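Side-chain contacts in myosin-2 (Saccharomyces cerevisiae, PDB 6IXO), which carries organelles and other cargo along polarized actin cables, gripping cargo receptors with the globular tail domain described here while its motor domain pulls on actin: residues A[15-20]-A[59-64]; A[161-166]-A[231-236]; A[290-295]-A[316-321]. All coordinates share one frame; numbering follows the deposited sequence.

Contact 1. Residues A[15-20]-A[59-64]; sequences RLLEDT and IIVLSE
Leu17 supplies most of the buried surface where residues 15-20 meet residues 59-64, and its two methyl groups divide the work. CD1 reaches Glu64, lying 3.6 Å from Glu64 CB and 4.1 Å from the carbonyl carbon C of the same residue. CD2 meets the preceding turn, 4.2 Å from Val61 CG1 and about as close to the carbonyl oxygen of Val61. Two residues one helical turn apart are therefore bridged by a single forked side chain. Leu17 and Val61 pass alongside each other, pointing opposite ways, whereas Leu17 crosses Glu64 at a slant. With CG anti to the carbonyl carbon (chi1 -64°), the fork of Leu17 is directed toward the Val61-Glu64 turn.

Glu64 shows how an acidic residue can serve an apolar interface: of its side chain, it is CB that touches Leu17. The chain then bends at chi2 (-58°) and leads the carboxylate away, where OE1 forms a salt bridge with Arg67. Ile408 of helix 403-415, together with Phe68 and Leu70, packs on Leu17, while Phe77 of helix 71-90 covers Val61.

Further out, the segment that presents Leu17 is stapled on its exposed side by a salt bridge between Arg15 NH1 and Glu18 OE1, 2.8 Å long. OE1 sits almost in the guanidinium plane, with its syn lone pair toward NH1, but the carboxylate itself is twisted well out of that plane. Just beyond, Asp19 forms the centre of an inverse gamma turn and occupies the N-cap position of helix 20-32, so the chain turns sharply from one helix into the next. Leu17 thus joins helix 6-18 to helix 53-67, with two helices between them in the chain, in the all-helical globular cargo-binding tail of a class V myosin.

Contact 2. Residues A[161-166]-A[231-236]; sequences IWLKKL and TTLLNY
The ammonium nitrogen NZ of Lys165 is gripped by two carbonyl oxygens, those of Thr90 and Leu92, which probably helps to hold one flank of the helical turn whose Leu163 and Leu166 meet Leu233. This is helix-helix packing in the all-helical globular tail: the long helix 134-180 runs beside helix 223-247, the local axes 10.8 Å apart and running in similar directions, 33° from parallel.

Leu233 is the shared piece. Its CD2 lies 3.9 Å from Leu163 CD1 and equally near Leu166 CB, while its CD1 meets Leu166 CD1, also at 3.9 Å. The two approaches differ: Leu163 lies alongside Leu233 and points the other way, but Leu166 crosses it at about a right angle.

Thr232 extends the apolar seam by turning its two branches to different tasks. OG1 is hydrogen-bonded to Ala228 O one turn back, which leaves CG2, anti to the backbone N, to touch Leu163 CD2 at 3.8 Å. Phe377 covers both Leu163 and Thr232, and Phe209 of helix 202-218 packs on Leu233. Leu166 CD1 also serves its own helix, sitting 3.6 Å above one face of the Trp162 ring, offset toward the rim.

Contact 3. Residues A[290-295]-A[316-321]; sequences AKLLQV and AQLQKL
Leu292 pushes its forked end against Leu318 and Leu321, and all of the close contacts between residues 290-295 and 316-321 run through it. The tightest joins Leu292 CD1 to Leu318 CD2 at 3.6 Å. The same CD1 lies 3.8 Å from Leu321 CD1, so one methyl touches branches from successive turns of the facing helix. The other methyl, CD2, comes to 3.9 Å from Leu321 CB; Leu292 CD1 is also 3.9 Å from Leu321 CB, so both methyls flank that atom. In both pairs the side chains meet at a slant. With CG anti to the backbone N (chi1 178°), Leu292 carries its fork to both partners, although Leu292 CA and Leu321 CA are 8.0 Å apart.

Next to this apolar touch, Lys291 O accepts from both Gln294 N, at 2.8 Å, and Val295 N, at 2.9 Å, and Lys297 NZ is hydrogen-bonded to the carbonyl oxygens of Leu292 and Val295. A positive charge there would probably suit this cluster of carbonyl oxygens.

The contact joins helix 284-294 to helix 315-323 in an all-helical setting without strands; helix 300-309 places Leu306 on Leu292 and Arg307 on Leu318, while helix 223-247 brings Ile246 against Leu321.

In the fold
The three contacts come in series along the chain, each closing before the next opens, and they are strung along an elongated all-alpha domain. Contact 2 lies near the middle, its centre about 6 Å from that of the chain; contacts 1 and 3 lie on opposite sides of that centre, each about 32 Å out and 64 Å apart between their own centres. Helix 223-247 ties two of them together, carrying one segment of contact 2 and packing beside contact 3. Helix 97-124 packs on Ile59 in contact 1 and on Trp162 and Leu166 in contact 2. Separate small apolar interfaces, their nearest atoms at least about 12 Å apart, are thus spread along the cargo-binding tail.

Contact 1. Residues A[15-20]-A[59-64]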
ATOM      1  N   ARG A  15      15.175   2.962  37.455  1.00 51.11           N
ATOM      2  CA  ARG A  15      15.871   4.203  37.137  1.00 53.42           C
ATOM      3  C   ARG A  15      16.036   4.391  35.637  1.00 53.37           C
ATOM      4  O   ARG A  15      16.015   5.525  35.146  1.00 58.51           O
ATOM      5  CB  ARG A  15      17.240   4.241  37.800  1.00 56.50           C
ATOM      6  CG  ARG A  15      17.202   4.105  39.311  1.00 75.16           C
ATOM      7  CD  ARG A  15      16.218   5.096  39.935  1.00 91.68           C
ATOM      8  NE  ARG A  15      16.361   5.189  41.394  1.00105.98           N
ATOM      9  CZ  ARG A  15      15.716   6.066  42.163  1.00105.60           C
ATOM     10  NH1 ARG A  15      14.870   6.937  41.616  1.00105.75           N
ATOM     11  NH2 ARG A  15      15.918   6.076  43.477  1.00104.57           N
ATOM     12  N   LEU A  16      16.228   3.307  34.895  1.00 49.60           N
ATOM     13  CA  LEU A  16      16.338   3.481  33.416  1.00 51.32           C
ATOM     14  C   LEU A  16      15.012   3.947  32.841  1.00 50.87           C
ATOM     15  O   LEU A  16      14.962   4.780  31.940  1.00 50.90           O
ATOM     16  CB  LEU A  16      16.790   2.190  32.735  1.00 44.78           C
ATOM     17  CG  LEU A  16      18.264   1.855  33.011  1.00 54.09           C
ATOM     18  CD1 LEU A  16      18.573   0.386  32.767  1.00 50.66           C
ATOM     19  CD2 LEU A  16      19.205   2.753  32.178  1.00 53.75           C
ATOM     20  N   LEU A  17      13.919   3.416  33.371  1.00 52.69           N
ATOM     21  CA  LEU A  17      12.621   3.681  32.761  1.00 54.34           C
ATOM     22  C   LEU A  17      12.053   5.049  33.161  1.00 60.06           C
ATOM     23  O   LEU A  17      11.379   5.693  32.357  1.00 60.28           O
ATOM     24  CB  LEU A  17      11.648   2.564  33.108  1.00 52.08           C
ATOM     25  CG  LEU A  17      12.072   1.215  32.518  1.00 52.02           C
ATOM     26  CD1 LEU A  17      11.396   0.038  33.238  1.00 53.48           C
ATOM     27  CD2 LEU A  17      11.775   1.154  31.030  1.00 48.55           C
ATOM     28  N   GLU A  18      12.344   5.513  34.378  1.00 59.23           N
ATOM     29  CA  GLU A  18      11.820   6.810  34.818  1.00 67.14           C
ATOM     30  C   GLU A  18      12.560   7.973  34.142  1.00 70.32           C
ATOM     31  O   GLU A  18      12.055   9.092  34.093  1.00 68.28           O
ATOM     32  CB  GLU A  18      11.882   6.936  36.361  1.00 58.76           C
ATOM     33  CG  GLU A  18      13.027   7.765  36.942  1.00 64.50           C
ATOM     34  CD  GLU A  18      13.107   7.643  38.487  1.00100.20           C
ATOM     35  OE1 GLU A  18      14.215   7.732  39.064  1.00 98.12           O
ATOM     36  OE2 GLU A  18      12.053   7.453  39.136  1.00102.19           O
ATOM     37  N   ASP A  19      13.752   7.711  33.618  1.00 71.68           N
ATOM     38  CA  ASP A  19      14.536   8.756  32.966  1.00 67.52           C
ATOM     39  C   ASP A  19      14.106   8.906  31.503  1.00 64.42           C
ATOM     40  O   ASP A  19      14.884   8.633  30.575  1.00 58.41           O
ATOM     41  CB  ASP A  19      16.030   8.447  33.057  1.00 65.37           C
ATOM     42  CG  ASP A  19      16.901   9.635  32.675  1.00 71.43           C
ATOM     43  OD1 ASP A  19      16.358  10.642  32.167  1.00 78.23           O
ATOM     44  OD2 ASP A  19      18.136   9.556  32.870  1.00 71.56           O
ATOM     45  N   THR A  20      12.865   9.334  31.293  1.00 62.04           N
ATOM     46  CA  THR A  20      12.337   9.430  29.926  1.00 63.50           C
ATOM     47  C   THR A  20      13.072  10.431  29.038  1.00 55.73           C
ATOM     48  O   THR A  20      13.031  10.293  27.823  1.00 52.77           O
ATOM     49  CB  THR A  20      10.838   9.806  29.896  1.00 69.32           C
ATOM     50  OG1 THR A  20      10.595  10.897  30.792  1.00 74.77           O
ATOM     51  CG2 THR A  20       9.982   8.623  30.283  1.00 72.04           C
ATOM     52  N   ILE A  59       7.689  -2.723  22.716  1.00 33.15           N
ATOM     53  CA  ILE A  59       6.826  -3.573  23.535  1.00 33.78           C
ATOM     54  C   ILE A  59       7.496  -3.931  24.864  1.00 38.48           C
ATOM     55  O   ILE A  59       6.857  -3.924  25.936  1.00 38.56           O
ATOM     56  CB  ILE A  59       6.429  -4.865  22.743  1.00 28.82           C
ATOM     57  CG1 ILE A  59       5.403  -4.494  21.650  1.00 32.58           C
ATOM     58  CG2 ILE A  59       5.854  -5.942  23.672  1.00 33.05           C
ATOM     59  CD1 ILE A  59       5.263  -5.572  20.531  1.00 37.54           C
ATOM     60  N   ILE A  60       8.789  -4.223  24.828  1.00 40.25           N
ATOM     61  CA  ILE A  60       9.474  -4.578  26.076  1.00 40.41           C
ATOM     62  C   ILE A  60       9.504  -3.377  27.019  1.00 41.41           C
ATOM     63  O   ILE A  60       9.158  -3.482  28.204  1.00 45.66           O
ATOM     64  CB  ILE A  60      10.887  -5.073  25.806  1.00 40.24           C
ATOM     65  CG1 ILE A  60      10.798  -6.434  25.119  1.00 45.33           C
ATOM     66  CG2 ILE A  60      11.686  -5.162  27.113  1.00 45.01           C
ATOM     67  CD1 ILE A  60      12.019  -6.822  24.336  1.00 50.26           C
ATOM     68  N   VAL A  61       9.921  -2.238  26.483  1.00 35.65           N
ATOM     69  CA  VAL A  61       9.997  -1.000  27.246  1.00 40.97           C
ATOM     70  C   VAL A  61       8.643  -0.645  27.820  1.00 40.98           C
ATOM     71  O   VAL A  61       8.529  -0.367  29.010  1.00 43.95           O
ATOM     72  CB  VAL A  61      10.486   0.182  26.389  1.00 40.50           C
ATOM     73  CG1 VAL A  61      10.267   1.501  27.134  1.00 40.10           C
ATOM     74  CG2 VAL A  61      11.936  -0.011  26.007  1.00 37.62           C
ATOM     75  N   LEU A  62       7.625  -0.658  26.969  1.00 37.91           N
ATOM     76  CA  LEU A  62       6.267  -0.277  27.360  1.00 38.32           C
ATOM     77  C   LEU A  62       5.741  -1.114  28.495  1.00 41.18           C
ATOM     78  O   LEU A  62       5.231  -0.615  29.514  1.00 41.35           O
ATOM     79  CB  LEU A  62       5.313  -0.416  26.159  1.00 36.82           C
ATOM     80  CG  LEU A  62       3.838  -0.102  26.460  1.00 42.63           C
ATOM     81  CD1 LEU A  62       3.699   1.280  27.044  1.00 41.78           C
ATOM     82  CD2 LEU A  62       2.951  -0.203  25.190  1.00 41.24           C
ATOM     83  N   SER A  63       5.855  -2.414  28.314  1.00 40.20           N
ATOM     84  CA  SER A  63       5.340  -3.307  29.320  1.00 46.61           C
ATOM     85  C   SER A  63       6.110  -3.181  30.629  1.00 49.76           C
ATOM     86  O   SER A  63       5.515  -3.342  31.706  1.00 46.31           O
ATOM     87  CB  SER A  63       5.346  -4.743  28.807  1.00 56.73           C
ATOM     88  OG  SER A  63       6.632  -5.153  28.430  1.00 63.00           O
ATOM     89  N   GLU A  64       7.410  -2.878  30.572  1.00 45.76           N
ATOM     90  CA  GLU A  64       8.157  -2.733  31.827  1.00 46.57           C
ATOM     91  C   GLU A  64       7.672  -1.483  32.545  1.00 46.46           C
ATOM     92  O   GLU A  64       7.525  -1.479  33.774  1.00 51.39           O
ATOM     93  CB  GLU A  64       9.670  -2.655  31.605  1.00 49.38           C
ATOM     94  CG  GLU A  64      10.297  -3.968  31.297  1.00 51.33           C
ATOM     95  CD  GLU A  64      10.052  -4.981  32.393  1.00 54.84           C
ATOM     96  OE1 GLU A  64      10.344  -4.676  33.564  1.00 59.05           O
ATOM     97  OE2 GLU A  64       9.558  -6.080  32.080  1.00 53.58           O
TER

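Contact 2. Residues A[161-166]-A[231-236]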
ATOM      1  N   ILE A 161      -1.156   7.439   4.045  1.00 22.70           N
ATOM      2  CA  ILE A 161      -0.036   8.296   3.654  1.00 25.87           C
ATOM      3  C   ILE A 161       0.822   7.561   2.617  1.00 29.60           C
ATOM      4  O   ILE A 161       1.205   8.105   1.563  1.00 25.92           O
ATOM      5  CB  ILE A 161       0.804   8.676   4.861  1.00 23.62           C
ATOM      6  CG1 ILE A 161       0.054   9.713   5.726  1.00 25.91           C
ATOM      7  CG2 ILE A 161       2.186   9.232   4.437  1.00 24.33           C
ATOM      8  CD1 ILE A 161       0.686   9.898   7.156  1.00 29.57           C
ATOM      9  N   TRP A 162       1.097   6.303   2.913  1.00 24.48           N
ATOM     10  CA  TRP A 162       1.934   5.482   2.046  1.00 24.65           C
ATOM     11  C   TRP A 162       1.271   5.211   0.703  1.00 28.52           C
ATOM     12  O   TRP A 162       1.898   5.337  -0.338  1.00 25.46           O
ATOM     13  CB  TRP A 162       2.229   4.163   2.725  1.00 23.15           C
ATOM     14  CG  TRP A 162       3.198   3.254   1.976  1.00 20.08           C
ATOM     15  CD1 TRP A 162       4.500   3.541   1.605  1.00 21.75           C
ATOM     16  CD2 TRP A 162       2.938   1.929   1.545  1.00 19.49           C
ATOM     17  NE1 TRP A 162       5.063   2.440   0.998  1.00 21.98           N
ATOM     18  CE2 TRP A 162       4.124   1.434   0.959  1.00 19.63           C
ATOM     19  CE3 TRP A 162       1.817   1.096   1.606  1.00 23.33           C
ATOM     20  CZ2 TRP A 162       4.215   0.151   0.426  1.00 20.92           C
ATOM     21  CZ3 TRP A 162       1.918  -0.200   1.095  1.00 24.06           C
ATOM     22  CH2 TRP A 162       3.104  -0.660   0.519  1.00 23.27           C
ATOM     23  N   LEU A 163       0.008   4.822   0.750  1.00 23.48           N
ATOM     24  CA  LEU A 163      -0.694   4.425  -0.462  1.00 24.08           C
ATOM     25  C   LEU A 163      -0.781   5.638  -1.417  1.00 27.04           C
ATOM     26  O   LEU A 163      -0.618   5.492  -2.632  1.00 27.60           O
ATOM     27  CB  LEU A 163      -2.085   3.879  -0.117  1.00 28.34           C
ATOM     28  CG  LEU A 163      -2.824   3.120  -1.238  1.00 35.83           C
ATOM     29  CD1 LEU A 163      -1.904   2.125  -1.953  1.00 32.90           C
ATOM     30  CD2 LEU A 163      -4.069   2.381  -0.714  1.00 31.99           C
ATOM     31  N   LYS A 164      -0.999   6.826  -0.863  1.00 25.54           N
ATOM     32  CA  LYS A 164      -1.038   8.024  -1.703  1.00 25.89           C
ATOM     33  C   LYS A 164       0.304   8.282  -2.368  1.00 28.95           C
ATOM     34  O   LYS A 164       0.375   8.635  -3.550  1.00 26.24           O
ATOM     35  CB  LYS A 164      -1.466   9.248  -0.883  1.00 26.10           C
ATOM     36  CG  LYS A 164      -1.319  10.566  -1.698  1.00 26.70           C
ATOM     37  CD  LYS A 164      -1.860  11.806  -0.911  1.00 31.68           C
ATOM     38  CE  LYS A 164      -3.350  11.635  -0.517  1.00 34.44           C
ATOM     39  NZ  LYS A 164      -4.305  11.536  -1.716  1.00 34.61           N
ATOM     40  N   LYS A 165       1.385   8.095  -1.630  1.00 22.56           N
ATOM     41  CA  LYS A 165       2.714   8.252  -2.221  1.00 25.10           C
ATOM     42  C   LYS A 165       2.958   7.234  -3.327  1.00 24.99           C
ATOM     43  O   LYS A 165       3.564   7.571  -4.352  1.00 26.66           O
ATOM     44  CB  LYS A 165       3.822   8.120  -1.142  1.00 24.62           C
ATOM     45  CG  LYS A 165       3.957   9.373  -0.237  1.00 25.83           C
ATOM     46  CD  LYS A 165       4.802   8.973   1.049  1.00 26.79           C
ATOM     47  CE  LYS A 165       4.906  10.197   1.989  1.00 29.25           C
ATOM     48  NZ  LYS A 165       5.726  11.258   1.389  1.00 34.49           N
ATOM     49  N   LEU A 166       2.492   6.004  -3.122  1.00 22.98           N
ATOM     50  CA  LEU A 166       2.570   4.992  -4.177  1.00 24.15           C
ATOM     51  C   LEU A 166       1.824   5.435  -5.438  1.00 28.13           C
ATOM     52  O   LEU A 166       2.335   5.275  -6.532  1.00 25.33           O
ATOM     53  CB  LEU A 166       1.979   3.657  -3.719  1.00 21.34           C
ATOM     54  CG  LEU A 166       2.799   2.983  -2.595  1.00 25.20           C
ATOM     55  CD1 LEU A 166       2.090   1.682  -2.302  1.00 24.39           C
ATOM     56  CD2 LEU A 166       4.266   2.666  -2.990  1.00 24.58           C
ATOM     57  N   THR A 231      -4.744  -4.003  -5.794  1.00 24.73           N
ATOM     58  CA  THR A 231      -6.029  -3.740  -6.446  0.58 28.25           C
ATOM     59  C   THR A 231      -6.287  -2.231  -6.541  1.00 31.28           C
ATOM     60  O   THR A 231      -6.763  -1.690  -7.566  1.00 27.30           O
ATOM     61  CB  THR A 231      -7.171  -4.428  -5.656  0.58 28.88           C
ATOM     62  OG1 THR A 231      -7.082  -5.844  -5.853  0.58 34.14           O
ATOM     63  CG2 THR A 231      -8.532  -3.930  -6.129  0.58 35.69           C
ATOM     64  N   THR A 232      -5.995  -1.539  -5.436  1.00 26.67           N
ATOM     65  CA  THR A 232      -6.148  -0.055  -5.437  1.00 25.46           C
ATOM     66  C   THR A 232      -5.231   0.562  -6.491  1.00 27.96           C
ATOM     67  O   THR A 232      -5.640   1.421  -7.281  1.00 24.94           O
ATOM     68  CB  THR A 232      -5.826   0.554  -4.045  1.00 27.05           C
ATOM     69  OG1 THR A 232      -6.754   0.048  -3.091  1.00 27.69           O
ATOM     70  CG2 THR A 232      -5.927   2.105  -4.070  1.00 28.43           C
ATOM     71  N   LEU A 233      -4.001   0.083  -6.563  1.00 23.97           N
ATOM     72  CA  LEU A 233      -3.057   0.693  -7.508  1.00 24.97           C
ATOM     73  C   LEU A 233      -3.365   0.364  -8.982  1.00 25.74           C
ATOM     74  O   LEU A 233      -3.200   1.228  -9.865  1.00 24.53           O
ATOM     75  CB  LEU A 233      -1.627   0.265  -7.175  1.00 23.75           C
ATOM     76  CG  LEU A 233      -1.142   0.838  -5.818  1.00 26.72           C
ATOM     77  CD1 LEU A 233       0.254   0.325  -5.491  1.00 21.76           C
ATOM     78  CD2 LEU A 233      -1.157   2.407  -5.741  1.00 28.37           C
ATOM     79  N   LEU A 234      -3.773  -0.873  -9.250  1.00 25.11           N
ATOM     80  CA  LEU A 234      -4.162  -1.263 -10.615  1.00 29.41           C
ATOM     81  C   LEU A 234      -5.371  -0.475 -11.108  1.00 25.63           C
ATOM     82  O   LEU A 234      -5.408  -0.010 -12.259  1.00 24.95           O
ATOM     83  CB  LEU A 234      -4.490  -2.764 -10.671  1.00 26.11           C
ATOM     84  CG  LEU A 234      -3.273  -3.664 -10.465  1.00 27.24           C
ATOM     85  CD1 LEU A 234      -3.716  -5.110 -10.319  1.00 31.61           C
ATOM     86  CD2 LEU A 234      -2.246  -3.505 -11.631  1.00 28.86           C
ATOM     87  N   ASN A 235      -6.398  -0.365 -10.264  1.00 21.31           N
ATOM     88  CA  ASN A 235      -7.550   0.484 -10.618  1.00 26.99           C
ATOM     89  C   ASN A 235      -7.125   1.905 -10.953  1.00 30.60           C
ATOM     90  O   ASN A 235      -7.678   2.546 -11.886  1.00 27.16           O
ATOM     91  CB  ASN A 235      -8.581   0.543  -9.495  1.00 28.00           C
ATOM     92  CG  ASN A 235      -9.436  -0.703  -9.453  1.00 37.24           C
ATOM     93  OD1 ASN A 235      -9.824  -1.194 -10.493  1.00 39.02           O
ATOM     94  ND2 ASN A 235      -9.764  -1.191  -8.247  1.00 36.87           N
ATOM     95  N   TYR A 236      -6.170   2.386 -10.167  1.00 28.70           N
ATOM     96  CA  TYR A 236      -5.619   3.725 -10.324  1.00 27.65           C
ATOM     97  C   TYR A 236      -4.906   3.851 -11.686  1.00 27.10           C
ATOM     98  O   TYR A 236      -5.140   4.784 -12.439  1.00 25.36           O
ATOM     99  CB  TYR A 236      -4.623   4.043  -9.214  1.00 24.69           C
ATOM    100  CG  TYR A 236      -4.225   5.518  -9.188  1.00 24.19           C
ATOM    101  CD1 TYR A 236      -5.105   6.484  -8.693  1.00 25.26           C
ATOM    102  CD2 TYR A 236      -2.963   5.927  -9.611  1.00 23.97           C
ATOM    103  CE1 TYR A 236      -4.741   7.868  -8.658  1.00 28.86           C
ATOM    104  CE2 TYR A 236      -2.555   7.302  -9.537  1.00 21.99           C
ATOM    105  CZ  TYR A 236      -3.465   8.247  -9.100  1.00 27.11           C
ATOM    106  OH  TYR A 236      -3.074   9.556  -9.017  1.00 33.30           O
TER

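Contact 3. Residues A[290-295]-A[316-321]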
ATOM      1  N   ALA A 290      -7.740  -1.188 -25.804  1.00 27.84           N
ATOM      2  CA  ALA A 290      -6.850  -1.915 -26.722  1.00 31.02           C
ATOM      3  C   ALA A 290      -7.647  -2.737 -27.706  1.00 29.13           C
ATOM      4  O   ALA A 290      -7.331  -2.781 -28.921  1.00 28.94           O
ATOM      5  CB  ALA A 290      -5.876  -2.807 -25.920  1.00 28.97           C
ATOM      6  N   LYS A 291      -8.696  -3.412 -27.227  1.00 27.92           N
ATOM      7  CA  LYS A 291      -9.522  -4.224 -28.166  1.00 29.94           C
ATOM      8  C   LYS A 291     -10.199  -3.316 -29.188  1.00 31.29           C
ATOM      9  O   LYS A 291     -10.214  -3.585 -30.388  1.00 33.34           O
ATOM     10  CB  LYS A 291     -10.578  -5.033 -27.426  1.00 34.44           C
ATOM     11  CG  LYS A 291      -9.994  -6.265 -26.706  1.00 47.07           C
ATOM     12  CD  LYS A 291     -10.981  -6.922 -25.735  1.00 58.01           C
ATOM     13  CE  LYS A 291     -10.479  -8.278 -25.209  1.00 62.69           C
ATOM     14  NZ  LYS A 291      -9.065  -8.253 -24.720  1.00 65.28           N
ATOM     15  N   LEU A 292     -10.748  -2.212 -28.698  1.00 30.85           N
ATOM     16  CA  LEU A 292     -11.489  -1.302 -29.557  1.00 30.61           C
ATOM     17  C   LEU A 292     -10.573  -0.830 -30.686  1.00 30.32           C
ATOM     18  O   LEU A 292     -10.991  -0.677 -31.848  1.00 33.52           O
ATOM     19  CB  LEU A 292     -12.028  -0.108 -28.740  1.00 32.10           C
ATOM     20  CG  LEU A 292     -12.808   0.981 -29.514  1.00 37.20           C
ATOM     21  CD1 LEU A 292     -13.747   1.728 -28.589  1.00 30.36           C
ATOM     22  CD2 LEU A 292     -11.858   2.008 -30.143  1.00 32.29           C
ATOM     23  N   LEU A 293      -9.319  -0.585 -30.337  1.00 26.75           N
ATOM     24  CA  LEU A 293      -8.364  -0.041 -31.283  1.00 28.47           C
ATOM     25  C   LEU A 293      -7.945  -1.090 -32.320  1.00 33.34           C
ATOM     26  O   LEU A 293      -7.369  -0.741 -33.345  1.00 31.60           O
ATOM     27  CB  LEU A 293      -7.153   0.494 -30.550  1.00 25.28           C
ATOM     28  CG  LEU A 293      -7.397   1.735 -29.675  1.00 28.74           C
ATOM     29  CD1 LEU A 293      -6.052   2.219 -29.079  1.00 24.04           C
ATOM     30  CD2 LEU A 293      -8.021   2.863 -30.522  1.00 29.12           C
ATOM     31  N   GLN A 294      -8.276  -2.348 -32.065  1.00 26.89           N
ATOM     32  CA  GLN A 294      -7.817  -3.421 -32.943  1.00 30.71           C
ATOM     33  C   GLN A 294      -8.889  -4.088 -33.763  1.00 37.17           C
ATOM     34  O   GLN A 294      -8.610  -4.579 -34.884  1.00 39.08           O
ATOM     35  CB  GLN A 294      -7.101  -4.496 -32.102  1.00 34.49           C
ATOM     36  CG  GLN A 294      -5.761  -4.019 -31.547  1.00 40.77           C
ATOM     37  CD  GLN A 294      -5.095  -5.063 -30.697  1.00 52.29           C
ATOM     38  OE1 GLN A 294      -5.291  -5.111 -29.486  1.00 57.64           O
ATOM     39  NE2 GLN A 294      -4.319  -5.930 -31.332  1.00 56.54           N
ATOM     40  N   VAL A 295     -10.109  -4.147 -33.237  1.00 28.39           N
ATOM     41  CA  VAL A 295     -11.148  -4.911 -33.951  1.00 29.89           C
ATOM     42  C   VAL A 295     -11.724  -4.110 -35.127  1.00 38.28           C
ATOM     43  O   VAL A 295     -11.581  -2.886 -35.202  1.00 32.73           O
ATOM     44  CB  VAL A 295     -12.299  -5.329 -33.016  1.00 40.16           C
ATOM     45  CG1 VAL A 295     -11.774  -6.263 -31.927  1.00 39.11           C
ATOM     46  CG2 VAL A 295     -12.955  -4.095 -32.410  1.00 34.36           C
ATOM     47  N   ALA A 316     -20.641   7.203 -24.889  1.00 47.33           N
ATOM     48  CA  ALA A 316     -19.921   8.455 -25.145  1.00 45.58           C
ATOM     49  C   ALA A 316     -18.416   8.197 -25.222  1.00 40.93           C
ATOM     50  O   ALA A 316     -17.704   8.852 -25.980  1.00 41.75           O
ATOM     51  CB  ALA A 316     -20.235   9.505 -24.059  1.00 48.56           C
ATOM     52  N   GLN A 317     -17.919   7.265 -24.404  1.00 36.70           N
ATOM     53  CA  GLN A 317     -16.508   6.880 -24.475  1.00 36.70           C
ATOM     54  C   GLN A 317     -16.186   6.148 -25.777  1.00 35.84           C
ATOM     55  O   GLN A 317     -15.145   6.407 -26.382  1.00 35.17           O
ATOM     56  CB  GLN A 317     -16.107   5.997 -23.286  1.00 35.55           C
ATOM     57  CG  GLN A 317     -16.134   6.791 -21.956  1.00 37.14           C
ATOM     58  CD  GLN A 317     -16.065   5.887 -20.717  1.00 39.68           C
ATOM     59  OE1 GLN A 317     -16.481   4.731 -20.759  1.00 40.65           O
ATOM     60  NE2 GLN A 317     -15.571   6.438 -19.606  1.00 33.81           N
ATOM     61  N   LEU A 318     -17.040   5.211 -26.166  1.00 40.37           N
ATOM     62  CA  LEU A 318     -16.891   4.540 -27.465  1.00 40.12           C
ATOM     63  C   LEU A 318     -16.803   5.583 -28.568  1.00 42.91           C
ATOM     64  O   LEU A 318     -15.985   5.477 -29.491  1.00 38.95           O
ATOM     65  CB  LEU A 318     -18.066   3.601 -27.747  1.00 46.04           C
ATOM     66  CG  LEU A 318     -18.152   2.394 -26.819  1.00 57.28           C
ATOM     67  CD1 LEU A 318     -19.349   1.523 -27.160  1.00 63.45           C
ATOM     68  CD2 LEU A 318     -16.874   1.593 -26.885  1.00 56.35           C
ATOM     69  N   GLN A 319     -17.658   6.599 -28.477  1.00 42.72           N
ATOM     70  CA  GLN A 319     -17.711   7.577 -29.561  1.00 44.61           C
ATOM     71  C   GLN A 319     -16.432   8.403 -29.654  1.00 44.53           C
ATOM     72  O   GLN A 319     -15.954   8.649 -30.750  1.00 44.33           O
ATOM     73  CB  GLN A 319     -18.909   8.510 -29.396  1.00 46.34           C
ATOM     74  CG  GLN A 319     -18.988   9.558 -30.494  1.00 51.28           C
ATOM     75  CD  GLN A 319     -20.152  10.481 -30.281  1.00 59.85           C
ATOM     76  OE1 GLN A 319     -20.532  10.737 -29.148  1.00 63.45           O
ATOM     77  NE2 GLN A 319     -20.743  10.971 -31.364  1.00 65.25           N
ATOM     78  N   LYS A 320     -15.907   8.866 -28.511  1.00 36.50           N
ATOM     79  CA  LYS A 320     -14.646   9.614 -28.506  1.00 40.59           C
ATOM     80  C   LYS A 320     -13.517   8.796 -29.096  1.00 33.97           C
ATOM     81  O   LYS A 320     -12.703   9.293 -29.865  1.00 38.62           O
ATOM     82  CB  LYS A 320     -14.234  10.025 -27.079  1.00 37.19           C
ATOM     83  CG  LYS A 320     -15.053  11.121 -26.463  1.00 54.89           C
ATOM     84  CD  LYS A 320     -14.840  12.450 -27.156  1.00 66.33           C
ATOM     85  CE  LYS A 320     -15.809  13.497 -26.612  1.00 74.88           C
ATOM     86  NZ  LYS A 320     -15.521  14.838 -27.153  1.00 79.99           N
ATOM     87  N   LEU A 321     -13.437   7.542 -28.674  1.00 32.28           N
ATOM     88  CA  LEU A 321     -12.342   6.687 -29.109  1.00 30.88           C
ATOM     89  C   LEU A 321     -12.453   6.410 -30.602  1.00 29.30           C
ATOM     90  O   LEU A 321     -11.461   6.512 -31.329  1.00 31.23           O
ATOM     91  CB  LEU A 321     -12.345   5.380 -28.343  1.00 29.60           C
ATOM     92  CG  LEU A 321     -12.005   5.561 -26.850  1.00 30.84           C
ATOM     93  CD1 LEU A 321     -12.285   4.263 -26.118  1.00 30.91           C
ATOM     94  CD2 LEU A 321     -10.543   5.963 -26.681  1.00 26.54           C
TER